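Local atomic coordinates of polynucleotide 5'-triphosphatase (Acanthamoeba polyphaga mimivirus, PDB entry 3BGY), a protein that removes the terminal phosphate from the 5'-triphosphate end of viral mRNA, as the tunnel-type triphosphatase domain at the N-terminus of a larger mRNA-capping enzyme. Residues Lys103-Ser106 against Asn107-Ser110; Ile14-Glu17 against Asn18-Asn21. All coordinates share one frame; numbering follows the deposited sequence.

Overall arrangement
Both contacts are helix N-termini on the outside of the eight-stranded antiparallel barrel that forms this tunnel triphosphatase domain. Interaction 2 opens helix 17-32, just before the first barrel strand, 36-42; interaction 1 opens helix 106-115, later in the chain, after helix 91-101 and ahead of strand 122-136. They lie on opposite sides of the chain's centre, about 24 Å from it for interaction 1 and about 25 Å for interaction 2. Their own centres are about 46 Å apart and the nearest atoms about 37 Å. Each uses a serine as N-cap, S105 in one and S16 in the other, but only in interaction 2 does the third residue of the helix return a bond to its serine.

Interaction 1 (Lys103-Ser106 against Asn107-Ser110); sequences KASS and NDIS
The hydroxyl of S105 takes the first bond of the new helix: OG accepts from D108 N at 3.0 Å, with an N-H...O angle of 152°. It can do so because chi1 of 80° places OG between the serine's own N and C, turned toward the start of the helix. The D108 carboxylate stays beside this hydroxyl, CG 3.2 Å from S105 OG, but does not bond to it; its OD1 forms a salt bridge with R111, one turn into the helix.

Behind the cap the backbone bonds begin. I109 N meets S105 O at 3.0 Å, and S110 N reaches S106 O at 2.9 Å. On the inner side, I109 passes its CG1 3.4 Å from S105 O, while the CB of A104 lies 4.4 Å from the same CG1, a light apolar touch just ahead of the cap.

Further out, I109 packs against F97 and F101 of helix 91-101 and against I170 and Y172 of strand 169-183, so this helix end meets both the preceding helix and the barrel wall. S105 is thus a classic serine N-cap, closing a short connection between two consecutive helices on the barrel's outer surface.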
# COMPACT_ATOMS: atom_id res chain seq x y z
N LYS A 103 -25.39 -3.09 6.75
CA LYS A 103 -26.08 -2.98 8.04
C LYS A 103 -25.73 -4.13 9.01
O LYS A 103 -26.38 -4.29 10.05
CB LYS A 103 -27.61 -2.93 7.81
CG LYS A 103 -28.09 -1.81 6.87
CD LYS A 103 -29.60 -1.80 6.66
CE LYS A 103 -29.98 -0.75 5.62
NZ LYS A 103 -31.45 -0.49 5.56
N ALA A 104 -24.72 -4.94 8.67
CA ALA A 104 -24.29 -6.08 9.51
C ALA A 104 -23.42 -5.66 10.69
O ALA A 104 -22.83 -4.57 10.67
CB ALA A 104 -23.56 -7.12 8.68
N SER A 105 -23.31 -6.52 11.71
CA SER A 105 -22.49 -6.20 12.89
C SER A 105 -21.00 -6.26 12.55
O SER A 105 -20.60 -7.01 11.66
CB SER A 105 -22.80 -7.14 14.06
OG SER A 105 -22.14 -8.39 13.91
N SER A 106 -20.17 -5.53 13.30
CA SER A 106 -18.73 -5.55 13.04
C SER A 106 -18.13 -6.95 13.30
O SER A 106 -17.21 -7.38 12.59
CB SER A 106 -17.99 -4.46 13.81
OG SER A 106 -17.89 -4.78 15.16
N ASN A 107 -18.71 -7.69 14.25
CA ASN A 107 -18.25 -9.05 14.55
C ASN A 107 -18.57 -9.99 13.39
O ASN A 107 -17.74 -10.85 13.07
CB ASN A 107 -18.88 -9.59 15.84
CG ASN A 107 -18.12 -10.78 16.40
OD1 ASN A 107 -18.62 -11.90 16.40
ND2 ASN A 107 -16.90 -10.54 16.86
N ASP A 108 -19.72 -9.79 12.73
CA ASP A 108 -20.15 -10.58 11.56
C ASP A 108 -19.19 -10.30 10.40
O ASP A 108 -18.84 -11.22 9.65
CB ASP A 108 -21.55 -10.18 11.07
CG ASP A 108 -22.68 -10.79 11.92
OD1 ASP A 108 -22.42 -11.75 12.67
OD2 ASP A 108 -23.82 -10.30 11.82
N ILE A 109 -18.80 -9.03 10.26
CA ILE A 109 -17.87 -8.63 9.21
C ILE A 109 -16.47 -9.21 9.45
O ILE A 109 -15.88 -9.79 8.52
CB ILE A 109 -17.80 -7.07 9.05
CG1 ILE A 109 -19.17 -6.54 8.65
CG2 ILE A 109 -16.69 -6.67 8.01
CD1 ILE A 109 -19.35 -5.02 8.66
N SER A 110 -15.97 -9.12 10.68
CA SER A 110 -14.64 -9.65 11.01
C SER A 110 -14.56 -11.16 10.80
O SER A 110 -13.61 -11.66 10.19
CB SER A 110 -14.26 -9.34 12.45
OG SER A 110 -14.13 -7.95 12.66

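Interaction 2 (Ile14-Glu17 against Asn18-Asn21); sequences IFSE and NEYN
S16 lies over the side chain of E19, its OG 3.2 Å from E19 CG, and the two residues exchange bonds. OG accepts from E19 N at 3.1 Å, while E19 OE1 receives S16 N at 2.9 Å in a nearly straight bond of 170° that comes from above the carboxylate plane. With CG anti to its carbonyl carbon (chi1 -76°) and the rest of the chain extended, E19 runs back past the serine to reach that N-H. Together the pair makes a capping box. A water lies within bonding distance of both E19 OE1 and I14 O (2.8 and 2.7 Å), placed to bridge them, though it has more acceptors near it than protons to give; OE2 is taken by D138 N.

The first helical backbone bond follows at once, Y20 N to S16 O at 2.8 Å. Just ahead of the cap, F15 CB packs on Y20 CB at 4.3 Å; the F15 ring turns away toward L228 and I144, and the Y20 hydroxyl bonds to N222. On the outer side E17 and N21 run side by side, their carboxylate and amide planes 67° apart, and share a water that donates to E17 OE2 and accepts from N21 ND2.

E19 is buried, and each of its oxygens accepts a backbone N-H, from S16 and from D138. These bonds, together with the positive end of the helix dipole, would probably favour the ionised carboxylate.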
# COMPACT_ATOMS: atom_id res chain seq x y z
N ILE A 14 19.40 14.49 -1.78
CA ILE A 14 18.18 14.44 -0.97
C ILE A 14 18.47 14.08 0.47
O ILE A 14 17.92 14.69 1.38
CB ILE A 14 17.16 13.40 -1.57
CG1 ILE A 14 16.68 13.88 -2.93
CG2 ILE A 14 15.91 13.23 -0.64
CD1 ILE A 14 15.78 12.89 -3.65
N PHE A 15 19.36 13.11 0.66
CA PHE A 15 19.66 12.60 2.00
C PHE A 15 20.86 13.24 2.67
O PHE A 15 21.89 13.49 2.04
CB PHE A 15 19.91 11.08 1.96
CG PHE A 15 18.83 10.29 1.27
CD1 PHE A 15 17.48 10.49 1.60
CD2 PHE A 15 19.16 9.36 0.26
CE1 PHE A 15 16.46 9.76 0.93
CE2 PHE A 15 18.16 8.63 -0.40
CZ PHE A 15 16.81 8.84 -0.06
N SER A 16 20.73 13.44 3.98
CA SER A 16 21.84 13.94 4.80
C SER A 16 22.75 12.72 4.99
O SER A 16 22.34 11.58 4.71
CB SER A 16 21.33 14.39 6.16
OG SER A 16 20.78 13.29 6.87
N GLU A 17 23.94 12.92 5.54
CA GLU A 17 24.85 11.80 5.77
C GLU A 17 24.24 10.75 6.70
O GLU A 17 24.31 9.54 6.41
CB GLU A 17 26.20 12.30 6.32
CG GLU A 17 27.19 11.16 6.58
CD GLU A 17 28.50 11.63 7.17
OE1 GLU A 17 28.61 12.81 7.56
OE2 GLU A 17 29.44 10.81 7.22
N ASN A 18 23.56 11.19 7.76
CA ASN A 18 22.96 10.23 8.67
C ASN A 18 21.79 9.49 8.04
O ASN A 18 21.64 8.29 8.28
CB ASN A 18 22.51 10.87 9.98
CG ASN A 18 22.13 9.82 11.02
OD1 ASN A 18 22.90 8.89 11.29
ND2 ASN A 18 20.93 9.93 11.56
N GLU A 19 20.95 10.20 7.28
CA GLU A 19 19.81 9.57 6.60
C GLU A 19 20.32 8.56 5.61
O GLU A 19 19.83 7.43 5.57
CB GLU A 19 18.99 10.61 5.88
CG GLU A 19 18.11 11.44 6.81
CD GLU A 19 17.63 12.74 6.19
OE1 GLU A 19 18.03 13.10 5.05
OE2 GLU A 19 16.82 13.41 6.86
N TYR A 20 21.35 8.93 4.86
CA TYR A 20 21.99 8.02 3.88
C TYR A 20 22.41 6.71 4.57
O TYR A 20 22.07 5.61 4.13
CB TYR A 20 23.22 8.71 3.27
CG TYR A 20 23.95 7.95 2.16
CD1 TYR A 20 24.87 6.92 2.47
CD2 TYR A 20 23.82 8.35 0.82
CE1 TYR A 20 25.65 6.30 1.45
CE2 TYR A 20 24.58 7.76 -0.19
CZ TYR A 20 25.50 6.72 0.15
OH TYR A 20 26.25 6.15 -0.83
N ASN A 21 23.17 6.81 5.66
CA ASN A 21 23.64 5.60 6.36
C ASN A 21 22.52 4.73 6.97
O ASN A 21 22.58 3.50 6.91
CB ASN A 21 24.68 6.00 7.43
CG ASN A 21 25.96 6.51 6.79
OD1 ASN A 21 26.26 6.17 5.64
ND2 ASN A 21 26.75 7.29 7.53
O HOH W 1 17.78 15.61 3.95
O HOH W 2 29.25 8.28 6.37